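Local coordinates for protein putative aminooxidase (Propionibacterium acnes, PDB 2BA9) that isomerises polyunsaturated fatty acids, producing conjugated linoleic acid, and carries a bound FAD, at residues V224-E232 against F259-E269. Residues are numbered along the deposited sequence; the frame is centred on the assembly and turned at random.
Sequences VDITRITRE and FLDYSDADDDE. With FAD (flavin-adenine dinucleotide), chain D.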
loop_
_atom_site.group_PDB
_atom_site.type_symbol
_atom_site.label_atom_id
_atom_site.label_comp_id
_atom_site.label_asym_id
_atom_site.label_seq_id
_atom_site.Cartn_x
_atom_site.Cartn_y
_atom_site.Cartn_z
ATOM N N VAL A 224 -18.128 3.429 13.583
ATOM C CA VAL A 224 -19.326 3.008 12.878
ATOM C C VAL A 224 -19.217 1.538 12.479
ATOM O O VAL A 224 -18.444 1.174 11.589
ATOM C CB VAL A 224 -19.599 3.901 11.654
ATOM C CG1 VAL A 224 -20.836 3.423 10.875
ATOM C CG2 VAL A 224 -19.775 5.362 12.100
ATOM N N ASP A 225 -20.019 0.717 13.155
ATOM C CA ASP A 225 -20.069 -0.730 12.973
ATOM C C ASP A 225 -21.198 -1.037 12.004
ATOM O O ASP A 225 -22.335 -1.230 12.417
ATOM C CB ASP A 225 -20.326 -1.402 14.342
ATOM C CG ASP A 225 -20.203 -2.928 14.311
ATOM O OD1 ASP A 225 -20.021 -3.522 13.224
ATOM O OD2 ASP A 225 -20.294 -3.537 15.401
ATOM N N ILE A 226 -20.868 -1.040 10.715
ATOM C CA ILE A 226 -21.804 -1.365 9.642
ATOM C C ILE A 226 -22.084 -2.865 9.620
ATOM O O ILE A 226 -21.178 -3.667 9.391
ATOM C CB ILE A 226 -21.237 -0.987 8.249
ATOM C CG1 ILE A 226 -21.007 0.525 8.135
ATOM C CG2 ILE A 226 -22.166 -1.487 7.142
ATOM C CD1 ILE A 226 -20.236 0.937 6.894
ATOM N N THR A 227 -23.344 -3.232 9.837
ATOM C CA THR A 227 -23.741 -4.632 9.888
ATOM C C THR A 227 -24.417 -5.107 8.611
ATOM O O THR A 227 -24.448 -6.313 8.345
ATOM C CB THR A 227 -24.669 -4.875 11.072
ATOM O OG1 THR A 227 -25.854 -4.088 10.905
ATOM C CG2 THR A 227 -23.969 -4.489 12.383
ATOM N N ARG A 228 -24.946 -4.172 7.819
ATOM C CA ARG A 228 -25.704 -4.516 6.623
ATOM C C ARG A 228 -25.750 -3.363 5.612
ATOM O O ARG A 228 -25.995 -2.219 5.987
ATOM C CB ARG A 228 -27.133 -4.926 7.025
ATOM C CG ARG A 228 -27.902 -5.709 5.960
ATOM C CD ARG A 228 -28.985 -6.599 6.582
ATOM N NE ARG A 228 -28.506 -7.283 7.797
ATOM C CZ ARG A 228 -28.928 -7.044 9.049
ATOM N NH1 ARG A 228 -29.889 -6.147 9.311
ATOM N NH2 ARG A 228 -28.389 -7.731 10.059
ATOM N N ILE A 229 -25.490 -3.674 4.341
ATOM C CA ILE A 229 -25.759 -2.755 3.229
ATOM C C ILE A 229 -26.584 -3.492 2.182
ATOM O O ILE A 229 -26.190 -4.564 1.711
ATOM C CB ILE A 229 -24.476 -2.200 2.562
ATOM C CG1 ILE A 229 -23.652 -1.378 3.565
ATOM C CG2 ILE A 229 -24.835 -1.358 1.337
ATOM C CD1 ILE A 229 -22.349 -0.829 3.013
ATOM N N THR A 230 -27.737 -2.913 1.844
ATOM C CA THR A 230 -28.615 -3.420 0.791
ATOM C C THR A 230 -28.887 -2.303 -0.218
ATOM O O THR A 230 -28.942 -1.122 0.140
ATOM C CB THR A 230 -29.943 -3.933 1.365
ATOM O OG1 THR A 230 -30.583 -2.881 2.102
ATOM C CG2 THR A 230 -29.700 -5.125 2.280
ATOM N N ARG A 231 -29.056 -2.678 -1.480
ATOM C CA ARG A 231 -29.103 -1.701 -2.558
ATOM C C ARG A 231 -30.275 -1.962 -3.490
ATOM O O ARG A 231 -30.096 -2.418 -4.616
ATOM C CB ARG A 231 -27.792 -1.712 -3.338
ATOM C CG ARG A 231 -26.632 -1.121 -2.579
ATOM C CD ARG A 231 -25.321 -1.633 -3.110
ATOM N NE ARG A 231 -25.176 -3.079 -2.923
ATOM C CZ ARG A 231 -24.286 -3.845 -3.559
ATOM N NH1 ARG A 231 -24.232 -5.148 -3.313
ATOM N NH2 ARG A 231 -23.443 -3.316 -4.443
ATOM N N GLU A 232 -31.472 -1.634 -3.022
ATOM C CA GLU A 232 -32.685 -1.826 -3.799
ATOM C C GLU A 232 -33.319 -0.485 -4.162
ATOM O O GLU A 232 -32.964 0.553 -3.611
ATOM C CB GLU A 232 -33.696 -2.678 -3.025
ATOM C CG GLU A 232 -33.103 -3.682 -2.050
ATOM C CD GLU A 232 -33.099 -3.157 -0.614
ATOM O OE1 GLU A 232 -32.162 -2.410 -0.232
ATOM O OE2 GLU A 232 -34.049 -3.487 0.132
ATOM N N PHE A 259 -16.507 -7.066 2.225
ATOM C CA PHE A 259 -17.775 -6.386 1.907
ATOM C C PHE A 259 -18.846 -7.388 1.502
ATOM O O PHE A 259 -20.028 -7.180 1.768
ATOM C CB PHE A 259 -17.528 -5.356 0.793
ATOM C CG PHE A 259 -18.778 -4.797 0.164
ATOM C CD1 PHE A 259 -19.495 -3.777 0.783
ATOM C CD2 PHE A 259 -19.217 -5.263 -1.076
ATOM C CE1 PHE A 259 -20.652 -3.250 0.185
ATOM C CE2 PHE A 259 -20.361 -4.740 -1.668
ATOM C CZ PHE A 259 -21.078 -3.732 -1.033
ATOM N N LEU A 260 -18.420 -8.485 0.876
ATOM C CA LEU A 260 -19.328 -9.565 0.507
ATOM C C LEU A 260 -20.103 -10.083 1.705
ATOM O O LEU A 260 -21.277 -10.445 1.585
ATOM C CB LEU A 260 -18.558 -10.738 -0.101
ATOM C CG LEU A 260 -17.863 -10.545 -1.446
ATOM C CD1 LEU A 260 -17.099 -11.819 -1.805
ATOM C CD2 LEU A 260 -18.881 -10.183 -2.533
ATOM N N ASP A 261 -19.440 -10.113 2.859
ATOM C CA ASP A 261 -20.008 -10.716 4.063
ATOM C C ASP A 261 -21.084 -9.870 4.764
ATOM O O ASP A 261 -21.747 -10.375 5.666
ATOM C CB ASP A 261 -18.895 -11.036 5.079
ATOM C CG ASP A 261 -17.892 -12.064 4.570
ATOM O OD1 ASP A 261 -18.191 -12.806 3.609
ATOM O OD2 ASP A 261 -16.787 -12.125 5.153
ATOM N N TYR A 262 -21.242 -8.603 4.382
ATOM C CA TYR A 262 -22.267 -7.744 5.002
ATOM C C TYR A 262 -23.107 -6.932 3.997
ATOM O O TYR A 262 -23.707 -5.904 4.339
ATOM C CB TYR A 262 -21.633 -6.828 6.061
ATOM C CG TYR A 262 -20.575 -5.869 5.550
ATOM C CD1 TYR A 262 -20.921 -4.614 5.058
ATOM C CD2 TYR A 262 -19.229 -6.211 5.592
ATOM C CE1 TYR A 262 -19.952 -3.734 4.604
ATOM C CE2 TYR A 262 -18.260 -5.341 5.149
ATOM C CZ TYR A 262 -18.621 -4.101 4.653
ATOM O OH TYR A 262 -17.646 -3.231 4.204
ATOM N N SER A 263 -23.163 -7.422 2.762
ATOM C CA SER A 263 -23.891 -6.756 1.704
ATOM C C SER A 263 -24.756 -7.756 0.974
ATOM O O SER A 263 -24.570 -8.964 1.112
ATOM C CB SER A 263 -22.919 -6.114 0.717
ATOM O OG SER A 263 -22.161 -7.100 0.045
ATOM N N ASP A 264 -25.703 -7.227 0.200
ATOM C CA ASP A 264 -26.468 -7.999 -0.790
ATOM C C ASP A 264 -25.638 -8.124 -2.070
ATOM O O ASP A 264 -26.079 -7.754 -3.159
ATOM C CB ASP A 264 -27.816 -7.319 -1.087
ATOM C CG ASP A 264 -27.662 -5.876 -1.577
ATOM O OD1 ASP A 264 -26.539 -5.342 -1.549
ATOM O OD2 ASP A 264 -28.668 -5.258 -1.972
ATOM N N ALA A 265 -24.415 -8.624 -1.925
ATOM C CA ALA A 265 -23.492 -8.755 -3.050
ATOM C C ALA A 265 -24.137 -9.557 -4.180
ATOM O O ALA A 265 -24.773 -10.592 -3.938
ATOM C CB ALA A 265 -22.199 -9.421 -2.598
ATOM N N ASP A 266 -23.984 -9.086 -5.411
ATOM C CA ASP A 266 -24.521 -9.825 -6.534
ATOM C C ASP A 266 -23.553 -10.917 -7.018
ATOM O O ASP A 266 -22.449 -11.084 -6.478
ATOM C CB ASP A 266 -24.999 -8.886 -7.652
ATOM C CG ASP A 266 -23.883 -8.180 -8.386
ATOM O OD1 ASP A 266 -22.733 -8.653 -8.397
ATOM O OD2 ASP A 266 -24.193 -7.143 -8.995
ATOM N N ASP A 267 -24.003 -11.679 -8.013
ATOM C CA ASP A 267 -23.268 -12.843 -8.522
ATOM C C ASP A 267 -21.834 -12.494 -8.911
ATOM O O ASP A 267 -20.906 -13.275 -8.671
ATOM C CB ASP A 267 -24.001 -13.449 -9.743
ATOM C CG ASP A 267 -25.191 -14.303 -9.358
ATOM O OD1 ASP A 267 -25.205 -14.819 -8.226
ATOM O OD2 ASP A 267 -26.116 -14.491 -10.198
ATOM N N ASP A 268 -21.667 -11.314 -9.507
ATOM C CA ASP A 268 -20.373 -10.858 -10.003
ATOM C C ASP A 268 -19.464 -10.399 -8.870
ATOM O O ASP A 268 -18.255 -10.638 -8.898
ATOM C CB ASP A 268 -20.563 -9.721 -11.011
ATOM C CG ASP A 268 -21.060 -10.208 -12.355
ATOM O OD1 ASP A 268 -20.884 -11.396 -12.688
ATOM O OD2 ASP A 268 -21.633 -9.393 -13.100
ATOM N N GLU A 269 -20.053 -9.736 -7.886
ATOM C CA GLU A 269 -19.312 -9.291 -6.733
ATOM C C GLU A 269 -18.755 -10.500 -5.989
ATOM O O GLU A 269 -17.546 -10.580 -5.782
ATOM C CB GLU A 269 -20.180 -8.397 -5.845
ATOM C CG GLU A 269 -20.439 -7.032 -6.476
ATOM C CD GLU A 269 -21.333 -6.134 -5.638
ATOM O OE1 GLU A 269 -22.322 -6.644 -5.056
ATOM O OE2 GLU A 269 -21.051 -4.916 -5.578
HETATM P PA FAD D . -6.284 1.620 4.365
HETATM O O1A FAD D . -5.082 2.489 4.593
HETATM O O2A FAD D . -6.173 0.175 4.803
HETATM O O5B FAD D . -7.522 2.241 5.170
HETATM C C5B FAD D . -8.769 1.600 5.040
HETATM C C4B FAD D . -9.751 2.169 6.041
HETATM O O4B FAD D . -11.002 1.535 5.863
HETATM C C3B FAD D . -9.291 1.948 7.484
HETATM O O3B FAD D . -9.292 3.173 8.181
HETATM C C2B FAD D . -10.285 0.946 8.024
HETATM O O2B FAD D . -10.450 1.031 9.440
HETATM C C1B FAD D . -11.513 1.224 7.140
HETATM N N9A FAD D . -12.407 0.053 7.121
HETATM C C8A FAD D . -12.080 -1.249 6.805
HETATM N N7A FAD D . -13.193 -2.025 6.938
HETATM C C5A FAD D . -14.225 -1.230 7.334
HETATM C C6A FAD D . -15.579 -1.482 7.638
HETATM N N6A FAD D . -16.160 -2.639 7.182
HETATM N N1A FAD D . -16.394 -0.414 7.995
HETATM C C2A FAD D . -15.887 0.872 8.118
HETATM N N3A FAD D . -14.551 1.106 7.822
HETATM C C4A FAD D . -13.731 0.080 7.458
HETATM N N1 FAD D . 2.390 3.465 1.200
HETATM C C2 FAD D . 3.218 4.311 0.490
HETATM O O2 FAD D . 2.741 5.078 -0.346
HETATM N N3 FAD D . 4.583 4.270 0.700
HETATM C C4 FAD D . 5.116 3.411 1.638
HETATM O O4 FAD D . 6.344 3.414 1.815
HETATM C C4X FAD D . 4.277 2.563 2.369
HETATM N N5 FAD D . 4.777 1.672 3.301
HETATM C C5X FAD D . 3.948 0.951 4.139
HETATM C C6 FAD D . 4.478 0.171 5.163
HETATM C C7 FAD D . 3.627 -0.519 6.024
HETATM C C7M FAD D . 4.234 -1.337 7.128
HETATM C C8 FAD D . 2.248 -0.436 5.850
HETATM C C8M FAD D . 1.290 -1.162 6.746
HETATM C C9 FAD D . 1.728 0.342 4.820
HETATM C C9A FAD D . 2.567 1.036 3.947
HETATM N N10 FAD D . 2.064 1.812 2.885
HETATM C C10 FAD D . 2.903 2.618 2.151
HETATM C "C1'" FAD D . 0.716 1.539 2.307
HETATM C "C2'" FAD D . -0.296 2.612 2.688
HETATM O "O2'" FAD D . -0.271 2.900 4.082
HETATM C "C3'" FAD D . -1.668 2.119 2.253
HETATM O "O3'" FAD D . -1.609 1.705 0.886
HETATM C "C4'" FAD D . -2.722 3.195 2.455
HETATM O "O4'" FAD D . -2.979 3.414 3.837
HETATM C "C5'" FAD D . -3.982 2.781 1.707
HETATM O "O5'" FAD D . -5.063 3.575 2.109
HETATM P P FAD D . -6.578 3.028 1.932
HETATM O O1P FAD D . -7.570 4.030 2.491
HETATM O O2P FAD D . -6.798 2.755 0.484
HETATM O O3P FAD D . -6.681 1.688 2.809
#
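Ile229 and Ser263 form a single beta bridge between strand 226-230, an outer strand of the three-stranded antiparallel sheet in the Rossmann-type FAD-binding part of this flavin-containing amine oxidoreductase family member, and the loop entering helix 267-273. Ile229 N donates to Tyr262 O (2.9 Å), and Asp264 N returns a bond to Ile229 O.

The tight part centres on Arg231, whose side chain, bent at chi3 (-64°), brings the edge of the guanidinium against two carboxylates. Asp264 is gripped side-on: NE and NH1 both donate to OD1, which lies in the guanidinium plane, while the backbone N of Arg231 donates to OD2 at 2.7 Å. Glu269 is met end-on and nearly coplanar (21°): NH1 donates to OE1 (3.0 Å) and NH2 to OE2, both oxygens accepting through their syn lone pairs; OE2 also bonds Tyr398 OH. Thr396 binds NH2 as well, and Arg394 adds a second cation to Asp264, which would be expected to offset much of the charge gathered here. Phe259 CZ stands 4.0 Å above the centre of the guanidinium, so the ring meets that face with its edge.

Nearer the FAD adenine the packing is apolar: Ile229 CD1 touches the edges of both Phe259 and Tyr262, and Ile226 CG2 reaches Tyr262 CD1. By contrast, Thr227 and Arg228, which face His239 in a classic beta bulge, direct their CB atoms away from the loop, Arg228 on the exposed side. Glu269 also completes a capping box with Asp266: its OE1 accepts Asp266 N, and its own N donates to Asp266 OD1 at 2.9 Å.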